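Local coordinates for prolyl-tRNA synthetase (Naegleria fowleri, PDB 6UYH), which probably attaches proline to its cognate tRNA in an ATP-dependent reaction, and is held here in complex with halofuginone and the ATP analogue AMPPNP, at residues Val418-Arg421 with Glu425-Lys428; Ala200-Lys205 with Lys411-Arg416; Trp345-Trp350 with Pro356-Val361; Val290-Val295 with Asp403-Lys408. All blocks are in the same frame, centred on the assembly; numbering follows the deposited sequence.

Contact 1: residues Val418-Arg421 with Glu425-Lys428. With EDO (1,2-ethanediol), chain B.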
loop_
_atom_site.group_PDB
_atom_site.type_symbol
_atom_site.label_atom_id
_atom_site.label_comp_id
_atom_site.label_asym_id
_atom_site.label_seq_id
_atom_site.Cartn_x
_atom_site.Cartn_y
_atom_site.Cartn_z
ATOM N N VAL A 418 24.343 -31.088 2.827
ATOM C CA VAL A 418 25.355 -32.133 2.810
ATOM C C VAL A 418 26.650 -31.534 2.284
ATOM O O VAL A 418 26.651 -30.889 1.230
ATOM C CB VAL A 418 24.920 -33.312 1.924
ATOM C CG1 VAL A 418 25.997 -34.376 1.893
ATOM C CG2 VAL A 418 23.588 -33.882 2.419
ATOM N N VAL A 419 27.747 -31.775 2.997
ATOM C CA VAL A 419 29.076 -31.438 2.489
ATOM C C VAL A 419 29.451 -32.440 1.401
ATOM O O VAL A 419 29.547 -33.647 1.657
ATOM C CB VAL A 419 30.112 -31.456 3.619
ATOM C CG1 VAL A 419 31.511 -31.171 3.066
ATOM C CG2 VAL A 419 29.747 -30.460 4.698
ATOM N N THR A 420 29.679 -31.947 0.187
ATOM C CA THR A 420 29.979 -32.812 -0.953
ATOM C C THR A 420 31.332 -32.391 -1.525
ATOM O O THR A 420 31.424 -31.421 -2.285
ATOM C CB THR A 420 28.856 -32.760 -1.998
ATOM O OG1 THR A 420 28.666 -31.422 -2.473
ATOM C CG2 THR A 420 27.546 -33.244 -1.389
ATOM N N ARG A 421 32.384 -33.128 -1.160
ATOM C CA ARG A 421 33.733 -32.762 -1.565
ATOM C C ARG A 421 34.066 -33.161 -2.997
ATOM O O ARG A 421 35.021 -32.614 -3.563
ATOM C CB ARG A 421 34.750 -33.392 -0.606
ATOM C CG ARG A 421 34.682 -32.827 0.813
ATOM C CD ARG A 421 35.455 -33.739 1.753
ATOM N NE ARG A 421 35.429 -33.313 3.149
ATOM C CZ ARG A 421 34.447 -33.591 4.000
ATOM N NH1 ARG A 421 33.381 -34.270 3.595
ATOM N NH2 ARG A 421 34.527 -33.181 5.258
ATOM N N GLU A 425 29.661 -37.498 -4.974
ATOM C CA GLU A 425 28.905 -37.141 -3.778
ATOM C C GLU A 425 27.907 -36.033 -4.066
ATOM O O GLU A 425 26.769 -36.078 -3.588
ATOM C CB GLU A 425 29.851 -36.700 -2.668
ATOM C CG GLU A 425 30.686 -37.835 -2.090
ATOM C CD GLU A 425 31.756 -37.306 -1.166
ATOM O OE1 GLU A 425 32.792 -36.837 -1.681
ATOM O OE2 GLU A 425 31.557 -37.346 0.067
ATOM N N PHE A 426 28.328 -35.026 -4.833
ATOM C CA PHE A 426 27.464 -33.897 -5.168
ATOM C C PHE A 426 26.215 -34.355 -5.913
ATOM O O PHE A 426 25.086 -34.029 -5.522
ATOM C CB PHE A 426 28.267 -32.895 -6.004
ATOM C CG PHE A 426 27.463 -31.719 -6.525
ATOM C CD1 PHE A 426 27.092 -30.687 -5.683
ATOM C CD2 PHE A 426 27.148 -31.625 -7.869
ATOM C CE1 PHE A 426 26.382 -29.602 -6.167
ATOM C CE2 PHE A 426 26.442 -30.547 -8.356
ATOM C CZ PHE A 426 26.065 -29.532 -7.502
ATOM N N ILE A 427 26.393 -35.123 -6.991
ATOM C CA ILE A 427 25.231 -35.467 -7.799
ATOM C C ILE A 427 24.308 -36.401 -7.027
ATOM O O ILE A 427 23.083 -36.341 -7.186
ATOM C CB ILE A 427 25.663 -36.061 -9.154
ATOM C CG1 ILE A 427 24.450 -36.206 -10.073
ATOM C CG2 ILE A 427 26.379 -37.399 -8.977
ATOM C CD1 ILE A 427 23.769 -34.890 -10.387
ATOM N N LYS A 428 24.871 -37.257 -6.170
ATOM C CA LYS A 428 24.054 -38.155 -5.363
ATOM C C LYS A 428 23.175 -37.369 -4.403
ATOM O O LYS A 428 21.964 -37.620 -4.293
ATOM C CB LYS A 428 24.957 -39.124 -4.597
ATOM C CG LYS A 428 24.244 -39.991 -3.562
ATOM C CD LYS A 428 25.260 -40.690 -2.665
ATOM C CE LYS A 428 24.608 -41.282 -1.430
ATOM N NZ LYS A 428 24.002 -42.604 -1.713
HETATM C C1 EDO B . 30.957 -34.999 6.755
HETATM O O1 EDO B . 31.295 -35.317 5.403
HETATM C C2 EDO B . 31.170 -33.512 6.988
HETATM O O2 EDO B . 32.568 -33.260 7.155
HETATM O O HOH W 1 32.061 -34.863 1.101
#
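With chi1 at 59°, T420 sets OG1 between its own backbone N and carbonyl carbon, and F426 swings CG anti to its backbone N (175°); the hydroxyl thereby meets the edge of the phenyl ring, near its plane, with OG1 of T420 3.6 Å from CD1 of F426. T420 CB presses on the helix backbone, 3.6 Å from F426 CA, while the methyl CG2 of T420 lies 3.7 Å from the carbonyl O of E425. The threonine hydroxyl also makes a weak hydrogen bond to the carbonyl O of L437.

The polar side of the contact is joined through a water. It donates to the carbonyl O of V419 and to OE2 of E425 (2.7 Å from the water O), and accepts from the backbone N and NH1 of R421. The other carboxylate oxygen, OE1, is hydrogen-bonded to OG1 of T422. The R421 chain is extended from CG to NE, one guanidinium face resting on CG1 of V419, and its NH1 and NH2 hold the two oxygens of an ethanediol probably taken from the crystallisation liquor.

The contact closes the strand-to-helix step of the beta-alpha-beta unit made by strand 417-419, helix 423-431 and strand 435-440. R421 NH1 and E425 OE2 are 5.0 Å apart, too far for a salt bridge, and the water joins the two groups; their opposite charges probably add a weaker attraction.

Contact 2: residues Ala200-Lys205 with Lys411-Arg416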
loop_
_atom_site.group_PDB
_atom_site.type_symbol
_atom_site.label_atom_id
_atom_site.label_comp_id
_atom_site.label_asym_id
_atom_site.label_seq_id
_atom_site.Cartn_x
_atom_site.Cartn_y
_atom_site.Cartn_z
ATOM N N ALA A 200 8.237 -17.951 10.722
ATOM C CA ALA A 200 8.810 -19.183 11.273
ATOM C C ALA A 200 9.539 -20.000 10.205
ATOM O O ALA A 200 9.518 -21.231 10.221
ATOM C CB ALA A 200 7.738 -20.026 11.976
ATOM N N VAL A 201 10.200 -19.317 9.277
ATOM C CA VAL A 201 10.963 -19.959 8.205
ATOM C C VAL A 201 12.447 -19.706 8.455
ATOM O O VAL A 201 12.858 -18.546 8.559
ATOM C CB VAL A 201 10.561 -19.435 6.817
ATOM C CG1 VAL A 201 11.560 -19.936 5.767
ATOM C CG2 VAL A 201 9.138 -19.872 6.457
ATOM N N PRO A 202 13.284 -20.737 8.520
ATOM C CA PRO A 202 14.715 -20.512 8.741
ATOM C C PRO A 202 15.409 -20.081 7.460
ATOM O O PRO A 202 14.989 -20.425 6.352
ATOM C CB PRO A 202 15.214 -21.888 9.207
ATOM C CG PRO A 202 14.326 -22.851 8.471
ATOM C CD PRO A 202 12.954 -22.171 8.445
ATOM N N VAL A 203 16.498 -19.316 7.621
ATOM C CA VAL A 203 17.214 -18.763 6.477
ATOM C C VAL A 203 18.701 -19.037 6.627
ATOM O O VAL A 203 19.204 -19.328 7.714
ATOM C CB VAL A 203 17.004 -17.237 6.288
ATOM C CG1 VAL A 203 15.530 -16.870 6.204
ATOM C CG2 VAL A 203 17.697 -16.459 7.383
ATOM N N ILE A 204 19.401 -18.924 5.501
ATOM C CA ILE A 204 20.859 -18.939 5.457
ATOM C C ILE A 204 21.303 -17.664 4.761
ATOM O O ILE A 204 20.897 -17.407 3.620
ATOM C CB ILE A 204 21.406 -20.163 4.712
ATOM C CG1 ILE A 204 20.980 -21.454 5.409
ATOM C CG2 ILE A 204 22.929 -20.081 4.655
ATOM C CD1 ILE A 204 21.267 -22.690 4.586
ATOM N N LYS A 205 22.129 -16.869 5.438
ATOM C CA LYS A 205 22.663 -15.646 4.853
ATOM C C LYS A 205 23.905 -15.957 4.029
ATOM O O LYS A 205 24.769 -16.711 4.460
ATOM C CB LYS A 205 23.045 -14.653 5.949
ATOM C CG LYS A 205 21.901 -14.050 6.721
ATOM C CD LYS A 205 22.485 -13.224 7.866
ATOM C CE LYS A 205 21.399 -12.459 8.632
ATOM N NZ LYS A 205 22.025 -11.731 9.777
ATOM N N LYS A 411 15.502 -27.818 11.641
ATOM C CA LYS A 411 16.073 -29.161 11.739
ATOM C C LYS A 411 15.991 -29.890 10.403
ATOM O O LYS A 411 16.967 -30.518 9.969
ATOM C CB LYS A 411 15.359 -29.945 12.837
ATOM C CG LYS A 411 15.801 -31.394 13.026
ATOM C CD LYS A 411 14.958 -32.025 14.131
ATOM C CE LYS A 411 14.788 -33.523 13.954
ATOM N NZ LYS A 411 16.080 -34.229 14.070
ATOM N N GLU A 412 14.841 -29.799 9.726
ATOM C CA GLU A 412 14.718 -30.370 8.387
ATOM C C GLU A 412 15.739 -29.760 7.434
ATOM O O GLU A 412 16.420 -30.478 6.693
ATOM C CB GLU A 412 13.305 -30.161 7.842
ATOM C CG GLU A 412 12.213 -30.915 8.577
ATOM C CD GLU A 412 10.849 -30.757 7.917
ATOM O OE1 GLU A 412 10.805 -30.432 6.712
ATOM O OE2 GLU A 412 9.822 -30.951 8.603
ATOM N N MET A 413 15.860 -28.430 7.434
ATOM C CA MET A 413 16.784 -27.787 6.503
ATOM C C MET A 413 18.222 -28.238 6.746
ATOM O O MET A 413 18.939 -28.598 5.802
ATOM C CB MET A 413 16.674 -26.267 6.614
ATOM C CG MET A 413 17.621 -25.540 5.646
ATOM S SD MET A 413 17.377 -23.763 5.614
ATOM C CE MET A 413 18.087 -23.336 7.194
ATOM N N ASN A 414 18.656 -28.236 8.012
ATOM C CA ASN A 414 20.049 -28.553 8.321
ATOM C C ASN A 414 20.374 -30.004 7.991
ATOM O O ASN A 414 21.489 -30.308 7.549
ATOM C CB ASN A 414 20.345 -28.260 9.794
ATOM C CG ASN A 414 20.506 -26.782 10.069
ATOM O OD1 ASN A 414 20.946 -26.029 9.200
ATOM N ND2 ASN A 414 20.156 -26.356 11.281
ATOM N N GLU A 415 19.417 -30.913 8.205
ATOM C CA GLU A 415 19.598 -32.311 7.823
ATOM C C GLU A 415 19.761 -32.480 6.319
ATOM O O GLU A 415 20.274 -33.515 5.873
ATOM C CB GLU A 415 18.404 -33.154 8.284
ATOM C CG GLU A 415 18.326 -33.419 9.779
ATOM C CD GLU A 415 16.990 -34.029 10.201
ATOM O OE1 GLU A 415 16.010 -33.951 9.425
ATOM O OE2 GLU A 415 16.923 -34.583 11.317
ATOM N N ARG A 416 19.321 -31.496 5.530
ATOM C CA ARG A 416 19.327 -31.588 4.076
ATOM C C ARG A 416 20.421 -30.735 3.453
ATOM O O ARG A 416 20.364 -30.436 2.257
ATOM C CB ARG A 416 17.961 -31.196 3.515
ATOM C CG ARG A 416 16.826 -32.042 4.054
ATOM C CD ARG A 416 16.706 -33.352 3.326
ATOM N NE ARG A 416 16.116 -33.167 2.009
ATOM C CZ ARG A 416 14.806 -33.059 1.791
ATOM N NH1 ARG A 416 13.960 -33.121 2.812
ATOM N NH2 ARG A 416 14.347 -32.887 0.555
#
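Apolar contact between M413 and the pair P202 and I204 carries this junction, and nearly all of it passes through one methyl group. M413 CE lies 3.8 Å from CB of P202 and 3.9 Å from CG1 of I204, so that it is lodged between the proline ring and the isoleucine branch. CG of P202 is only slightly farther, at 4.0 Å from CE of M413. The sulfur sits a little behind, with SD of M413 4.2 Å from CD1 of I204. The methionine leaves the helix with CG anti to its backbone N (chi1 -180°), runs straight through chi2, and then bends at chi3 (73°), which turns the methyl in against P202 and I204. The P202 ring and the M413 chain run past one another in opposite senses, whereas I204 lies obliquely across the thioether.

Backbone contact is slight: the carbonyl O of V203 approaches the same methyl at 4.2 Å from M413 CE.

The one salt bridge between residues of the two segments lies within the helix. K411 NZ pairs with OE2 of E415, one turn on, at 2.9 Å, approaching from above the carboxylate plane. This pair points away from the apolar junction.

The contact lets the last turn of helix 391-415 rest on the connection that leaves helix 177-198 and enters strand 204-207 of the class II core region. F226 of strand 219-227 also touches M413, while A409 and R410, a turn earlier on the long helix, pack on P202, and V203 touches K192 and Y195 of helix 177-198.

Contact 3: residues Trp345-Trp350 with Pro356-Val361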
loop_
_atom_site.group_PDB
_atom_site.type_symbol
_atom_site.label_atom_id
_atom_site.label_comp_id
_atom_site.label_asym_id
_atom_site.label_seq_id
_atom_site.Cartn_x
_atom_site.Cartn_y
_atom_site.Cartn_z
ATOM N N TRP A 345 -17.026 -30.614 11.815
ATOM C CA TRP A 345 -17.058 -29.776 10.622
ATOM C C TRP A 345 -16.384 -28.434 10.879
ATOM O O TRP A 345 -15.630 -27.930 10.034
ATOM C CB TRP A 345 -18.510 -29.579 10.174
ATOM C CG TRP A 345 -18.656 -28.864 8.870
ATOM C CD1 TRP A 345 -18.807 -29.430 7.638
ATOM C CD2 TRP A 345 -18.671 -27.446 8.665
ATOM N NE1 TRP A 345 -18.915 -28.451 6.679
ATOM C CE2 TRP A 345 -18.833 -27.226 7.284
ATOM C CE3 TRP A 345 -18.561 -26.341 9.515
ATOM C CZ2 TRP A 345 -18.888 -25.947 6.733
ATOM C CZ3 TRP A 345 -18.619 -25.071 8.967
ATOM C CH2 TRP A 345 -18.778 -24.886 7.589
ATOM N N LYS A 346 -16.635 -27.842 12.048
ATOM C CA LYS A 346 -15.973 -26.593 12.400
ATOM C C LYS A 346 -14.472 -26.794 12.551
ATOM O O LYS A 346 -13.682 -25.943 12.130
ATOM C CB LYS A 346 -16.561 -26.023 13.688
ATOM C CG LYS A 346 -18.028 -25.624 13.590
ATOM C CD LYS A 346 -18.506 -25.017 14.900
ATOM C CE LYS A 346 -19.928 -24.492 14.783
ATOM N NZ LYS A 346 -20.431 -23.946 16.083
ATOM N N TYR A 347 -14.060 -27.911 13.161
ATOM C CA TYR A 347 -12.631 -28.179 13.311
ATOM C C TYR A 347 -11.936 -28.161 11.957
ATOM O O TYR A 347 -10.917 -27.482 11.776
ATOM C CB TYR A 347 -12.405 -29.525 14.006
ATOM C CG TYR A 347 -12.949 -29.626 15.415
ATOM C CD1 TYR A 347 -13.377 -28.503 16.099
ATOM C CD2 TYR A 347 -13.025 -30.853 16.059
ATOM C CE1 TYR A 347 -13.876 -28.598 17.387
ATOM C CE2 TYR A 347 -13.517 -30.958 17.343
ATOM C CZ TYR A 347 -13.941 -29.828 18.005
ATOM O OH TYR A 347 -14.437 -29.926 19.285
ATOM N N ASN A 348 -12.481 -28.904 10.989
ATOM C CA ASN A 348 -11.895 -28.942 9.654
ATOM C C ASN A 348 -11.894 -27.562 9.014
ATOM O O ASN A 348 -10.913 -27.167 8.379
ATOM C CB ASN A 348 -12.660 -29.924 8.767
ATOM C CG ASN A 348 -12.474 -31.364 9.193
ATOM O OD1 ASN A 348 -11.415 -31.744 9.694
ATOM N ND2 ASN A 348 -13.508 -32.180 8.994
ATOM N N TYR A 349 -12.995 -26.824 9.166
ATOM C CA TYR A 349 -13.131 -25.510 8.547
ATOM C C TYR A 349 -11.961 -24.602 8.903
ATOM O O TYR A 349 -11.359 -23.963 8.030
ATOM C CB TYR A 349 -14.456 -24.892 8.989
ATOM C CG TYR A 349 -14.764 -23.534 8.398
ATOM C CD1 TYR A 349 -15.594 -23.413 7.290
ATOM C CD2 TYR A 349 -14.255 -22.372 8.971
ATOM C CE1 TYR A 349 -15.891 -22.172 6.755
ATOM C CE2 TYR A 349 -14.541 -21.130 8.435
ATOM C CZ TYR A 349 -15.362 -21.041 7.333
ATOM O OH TYR A 349 -15.651 -19.808 6.802
ATOM N N TRP A 350 -11.618 -24.537 10.184
ATOM C CA TRP A 350 -10.568 -23.630 10.618
ATOM C C TRP A 350 -9.181 -24.241 10.485
ATOM O O TRP A 350 -8.208 -23.499 10.316
ATOM C CB TRP A 350 -10.826 -23.193 12.065
ATOM C CG TRP A 350 -12.118 -22.450 12.220
ATOM C CD1 TRP A 350 -13.261 -22.911 12.804
ATOM C CD2 TRP A 350 -12.413 -21.128 11.751
ATOM N NE1 TRP A 350 -14.243 -21.955 12.745
ATOM C CE2 TRP A 350 -13.750 -20.850 12.104
ATOM C CE3 TRP A 350 -11.676 -20.148 11.078
ATOM C CZ2 TRP A 350 -14.367 -19.634 11.805
ATOM C CZ3 TRP A 350 -12.295 -18.934 10.778
ATOM C CH2 TRP A 350 -13.627 -18.693 11.143
ATOM N N PRO A 356 -3.949 -21.200 14.088
ATOM C CA PRO A 356 -2.959 -21.973 14.863
ATOM C C PRO A 356 -3.496 -22.604 16.143
ATOM O O PRO A 356 -2.991 -23.660 16.545
ATOM C CB PRO A 356 -1.851 -20.943 15.153
ATOM C CG PRO A 356 -2.435 -19.603 14.826
ATOM C CD PRO A 356 -3.490 -19.835 13.793
ATOM N N LEU A 357 -4.497 -22.022 16.802
ATOM C CA LEU A 357 -4.939 -22.572 18.077
ATOM C C LEU A 357 -6.456 -22.611 18.133
ATOM O O LEU A 357 -7.122 -21.632 17.781
ATOM C CB LEU A 357 -4.390 -21.756 19.249
ATOM C CG LEU A 357 -4.723 -22.240 20.661
ATOM C CD1 LEU A 357 -4.115 -23.627 20.950
ATOM C CD2 LEU A 357 -4.259 -21.218 21.681
ATOM N N ARG A 358 -6.996 -23.744 18.570
ATOM C CA ARG A 358 -8.427 -23.915 18.773
ATOM C C ARG A 358 -8.706 -24.165 20.249
ATOM O O ARG A 358 -8.001 -24.943 20.901
ATOM C CB ARG A 358 -8.959 -25.080 17.930
ATOM C CG ARG A 358 -10.398 -25.470 18.204
ATOM C CD ARG A 358 -10.867 -26.541 17.224
ATOM N NE ARG A 358 -10.438 -27.893 17.582
ATOM C CZ ARG A 358 -9.774 -28.718 16.777
ATOM N NH1 ARG A 358 -9.449 -28.344 15.548
ATOM N NH2 ARG A 358 -9.441 -29.931 17.204
ATOM N N ILE A 359 -9.722 -23.488 20.776
ATOM C CA ILE A 359 -10.220 -23.723 22.128
ATOM C C ILE A 359 -11.587 -24.375 21.996
ATOM O O ILE A 359 -12.487 -23.818 21.356
ATOM C CB ILE A 359 -10.294 -22.425 22.948
ATOM C CG1 ILE A 359 -8.884 -21.862 23.159
ATOM C CG2 ILE A 359 -11.010 -22.660 24.292
ATOM C CD1 ILE A 359 -8.827 -20.584 23.956
ATOM N N GLU A 360 -11.732 -25.571 22.570
ATOM C CA GLU A 360 -12.998 -26.293 22.605
ATOM C C GLU A 360 -13.553 -26.203 24.020
ATOM O O GLU A 360 -12.882 -26.607 24.975
ATOM C CB GLU A 360 -12.815 -27.758 22.200
ATOM C CG GLU A 360 -12.123 -27.981 20.861
ATOM C CD GLU A 360 -11.734 -29.437 20.650
ATOM O OE1 GLU A 360 -12.126 -30.286 21.481
ATOM O OE2 GLU A 360 -11.034 -29.734 19.659
ATOM N N VAL A 361 -14.765 -25.670 24.154
ATOM C CA VAL A 361 -15.416 -25.498 25.449
ATOM C C VAL A 361 -16.592 -26.462 25.507
ATOM O O VAL A 361 -17.625 -26.233 24.864
ATOM C CB VAL A 361 -15.877 -24.053 25.673
ATOM C CG1 VAL A 361 -16.380 -23.883 27.098
ATOM C CG2 VAL A 361 -14.746 -23.082 25.374
HETATM O O HOH W 2 -9.723 -25.936 14.124
#
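R358, the first residue of strand 357-361 to meet the helix, lays its guanidinium flat on the ring of Y347. The two planes are 14° apart, and CZ of R358 stands 3.8 Å from the centroid of the Y347 ring, a cation-pi stack over the face. The closest approach is at the rim, where NE of R358 is 3.3 Å from CD1 of Y347. A bend at chi3 (81°) lets the arginine, whose stem crosses the tyrosine at about a right angle, turn its flat end nearly parallel to the ring. NH1 of R358 lies 2.8 Å from the O of a water that donates in turn to the backbone O of Y347, and NH1 also forms a salt bridge with E351 on the same helix.

Both segments belong to the anticodon-binding domain, in which strand 357-361 is the middle strand of a five-stranded mixed sheet and helix 343-353 packs over one face of that sheet.

Two residues on, past I359, which turns to the other face of the strand, E360 continues the layer. OE2 of E360 takes both NE (2.8 Å) and NH2 (2.9 Å) of R358 in a side-on grip that holds the guanidinium flat, the NE bond using the anti lone pair. The carboxylate plane lies 11° from that of the tyrosine ring, with OE2 of E360 3.3 Å from CZ of Y347 over the ring face.

Contact 4: residues Val290-Val295 with Asp403-Lys408. With EDO (1,2-ethanediol), chain Z; EDO (1,2-ethanediol), chain Q.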
loop_
_atom_site.group_PDB
_atom_site.type_symbol
_atom_site.label_atom_id
_atom_site.label_comp_id
_atom_site.label_asym_id
_atom_site.label_seq_id
_atom_site.Cartn_x
_atom_site.Cartn_y
_atom_site.Cartn_z
ATOM N N VAL A 290 -1.172 -23.893 7.510
ATOM C CA VAL A 290 -0.683 -23.845 8.892
ATOM C C VAL A 290 -0.055 -22.471 9.081
ATOM O O VAL A 290 1.051 -22.217 8.587
ATOM C CB VAL A 290 0.322 -24.960 9.216
ATOM C CG1 VAL A 290 0.747 -24.880 10.687
ATOM C CG2 VAL A 290 -0.274 -26.342 8.933
ATOM N N LEU A 291 -0.764 -21.566 9.796
ATOM C CA LEU A 291 -0.320 -20.170 9.839
ATOM C C LEU A 291 0.577 -19.910 11.044
ATOM O O LEU A 291 0.176 -20.188 12.179
ATOM C CB LEU A 291 -1.519 -19.228 9.896
ATOM C CG LEU A 291 -2.380 -19.191 8.635
ATOM C CD1 LEU A 291 -3.762 -18.588 8.918
ATOM C CD2 LEU A 291 -1.654 -18.418 7.546
ATOM N N PRO A 292 1.771 -19.356 10.851
ATOM C CA PRO A 292 2.547 -18.857 11.985
ATOM C C PRO A 292 1.732 -17.829 12.747
ATOM O O PRO A 292 1.120 -16.944 12.129
ATOM C CB PRO A 292 3.779 -18.210 11.323
ATOM C CG PRO A 292 3.813 -18.750 9.922
ATOM C CD PRO A 292 2.373 -18.989 9.561
ATOM N N PRO A 293 1.663 -17.937 14.074
ATOM C CA PRO A 293 0.729 -17.089 14.840
ATOM C C PRO A 293 0.862 -15.588 14.593
ATOM O O PRO A 293 -0.146 -14.876 14.637
ATOM C CB PRO A 293 1.059 -17.454 16.294
ATOM C CG PRO A 293 1.500 -18.889 16.212
ATOM C CD PRO A 293 2.230 -19.025 14.893
ATOM N N ARG A 294 2.060 -15.078 14.324
ATOM C CA ARG A 294 2.210 -13.634 14.204
ATOM C C ARG A 294 1.689 -13.076 12.884
ATOM O O ARG A 294 1.565 -11.851 12.754
ATOM C CB ARG A 294 3.677 -13.249 14.417
ATOM C CG ARG A 294 4.080 -13.407 15.888
ATOM C CD ARG A 294 5.568 -13.648 16.100
ATOM N NE ARG A 294 5.819 -14.334 17.368
ATOM C CZ ARG A 294 7.009 -14.776 17.763
ATOM N NH1 ARG A 294 8.074 -14.602 16.981
ATOM N NH2 ARG A 294 7.139 -15.395 18.933
ATOM N N VAL A 295 1.368 -13.922 11.906
ATOM C CA VAL A 295 0.743 -13.439 10.682
ATOM C C VAL A 295 -0.615 -14.082 10.439
ATOM O O VAL A 295 -1.169 -13.949 9.351
ATOM C CB VAL A 295 1.664 -13.624 9.459
ATOM C CG1 VAL A 295 2.981 -12.874 9.667
ATOM C CG2 VAL A 295 1.916 -15.108 9.185
ATOM N N ASP A 403 7.717 -21.159 17.922
ATOM C CA ASP A 403 9.048 -21.730 18.108
ATOM C C ASP A 403 9.136 -23.139 17.533
ATOM O O ASP A 403 10.137 -23.491 16.898
ATOM C CB ASP A 403 9.413 -21.730 19.594
ATOM C CG ASP A 403 9.558 -20.324 20.157
ATOM O OD1 ASP A 403 9.604 -19.361 19.364
ATOM O OD2 ASP A 403 9.623 -20.179 21.393
ATOM N N SER A 404 8.101 -23.956 17.741
ATOM C CA SER A 404 8.125 -25.332 17.250
ATOM C C SER A 404 8.146 -25.371 15.727
ATOM O O SER A 404 8.870 -26.178 15.128
ATOM C CB SER A 404 6.912 -26.102 17.775
ATOM O OG SER A 404 6.922 -26.224 19.191
ATOM N N MET A 405 7.335 -24.521 15.089
ATOM C CA MET A 405 7.299 -24.459 13.632
ATOM C C MET A 405 8.662 -24.082 13.073
ATOM O O MET A 405 9.144 -24.694 12.112
ATOM C CB MET A 405 6.222 -23.461 13.179
ATOM C CG MET A 405 4.795 -23.930 13.473
ATOM S SD MET A 405 3.541 -22.695 13.075
ATOM C CE MET A 405 3.827 -22.453 11.316
ATOM N N LEU A 406 9.304 -23.073 13.669
ATOM C CA LEU A 406 10.619 -22.648 13.197
ATOM C C LEU A 406 11.678 -23.712 13.475
ATOM O O LEU A 406 12.527 -23.997 12.621
ATOM C CB LEU A 406 10.995 -21.317 13.853
ATOM C CG LEU A 406 12.404 -20.787 13.598
ATOM C CD1 LEU A 406 12.579 -20.552 12.112
ATOM C CD2 LEU A 406 12.659 -19.499 14.407
ATOM N N ASN A 407 11.632 -24.319 14.660
ATOM C CA ASN A 407 12.622 -25.329 15.015
ATOM C C ASN A 407 12.507 -26.563 14.131
ATOM O O ASN A 407 13.523 -27.131 13.719
ATOM C CB ASN A 407 12.463 -25.714 16.484
ATOM C CG ASN A 407 12.926 -24.622 17.424
ATOM O OD1 ASN A 407 13.744 -23.780 17.055
ATOM N ND2 ASN A 407 12.417 -24.639 18.653
ATOM N N LYS A 408 11.277 -27.001 13.849
ATOM C CA LYS A 408 11.078 -28.156 12.977
ATOM C C LYS A 408 11.627 -27.888 11.582
ATOM O O LYS A 408 12.311 -28.738 10.999
ATOM C CB LYS A 408 9.590 -28.503 12.910
ATOM C CG LYS A 408 9.244 -29.661 11.973
ATOM C CD LYS A 408 7.732 -29.932 11.947
ATOM C CE LYS A 408 7.409 -31.159 11.092
ATOM N NZ LYS A 408 5.951 -31.449 10.950
HETATM C C1 EDO Z . 9.818 -28.291 20.333
HETATM O O1 EDO Z . 8.595 -28.249 19.593
HETATM C C2 EDO Z . 10.850 -27.398 19.661
HETATM O O2 EDO Z . 10.662 -26.045 20.089
HETATM C C1 EDO Q . 2.158 -14.302 19.067
HETATM O O1 EDO Q . 3.495 -13.917 19.406
HETATM C C2 EDO Q . 1.313 -14.282 20.336
HETATM O O2 EDO Q . 1.536 -13.054 21.036
HETATM O O HOH W 3 9.317 -16.702 20.081
#
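M405 is the bump of this contact, pushed from helix 391-415 into a hollow formed by V290, the backbone of L291, P292 and P293. The hollow belongs to an irregular connection between helix 274-283 of the class II core and strand 300-304 of the anticodon-binding domain, so the long helix packs here against the link between two domains. The methionine chain runs straight through chi2 and bends at chi3 (60°), which tucks its methyl into the floor of the hollow. There CE of M405 lies 3.7 Å from the backbone N of P292. V290 makes one wall, with its CG1 4.0 Å from CE of M405; the pyrrolidine ring of P292 makes another, its CG also 4.0 Å from CE of M405. SD of M405 lies against P292, 4.1 Å from CA of P292, with CD of P293 slightly farther. P292 crosses the methionine at about a right angle, while V290 meets it obliquely. H283 also touches M405, and P292 packs on M279 and H283 of helix 274-283.

Beyond this apolar hollow, R294 forms a salt bridge with D399, one turn before D403 on the helix. R294 NH2 and D403 OD1 stay 4.7 Å apart and are joined by a water, which accepts from NH2 of R294 and donates to OD1 of D403, with its oxygen 2.8 Å from each.

Overall arrangement
Helix 391-415 links two of the four contacts: contact 4 uses its middle and contact 2 its last turn, and they touch where L406 packs on A200, V201 and P202. Each presents a methionine, contact 4 to an irregular connection, contact 2 to a loop and the start of a strand. The touching residues of contact 4 are buried, with a water bridge at its edge; contact 2 is partly buried. Contact 1 follows directly in sequence; partly buried, it combines threonine-phenylalanine packing with a water bridge. Contact 3, buried inside the anticodon-binding domain, relies instead on a guanidinium-tyrosine cation-pi stack and a salt bridge. It meets contact 4 through P356, which packs on L291 and P293, but lies 44 Å from contact 1, centre to centre.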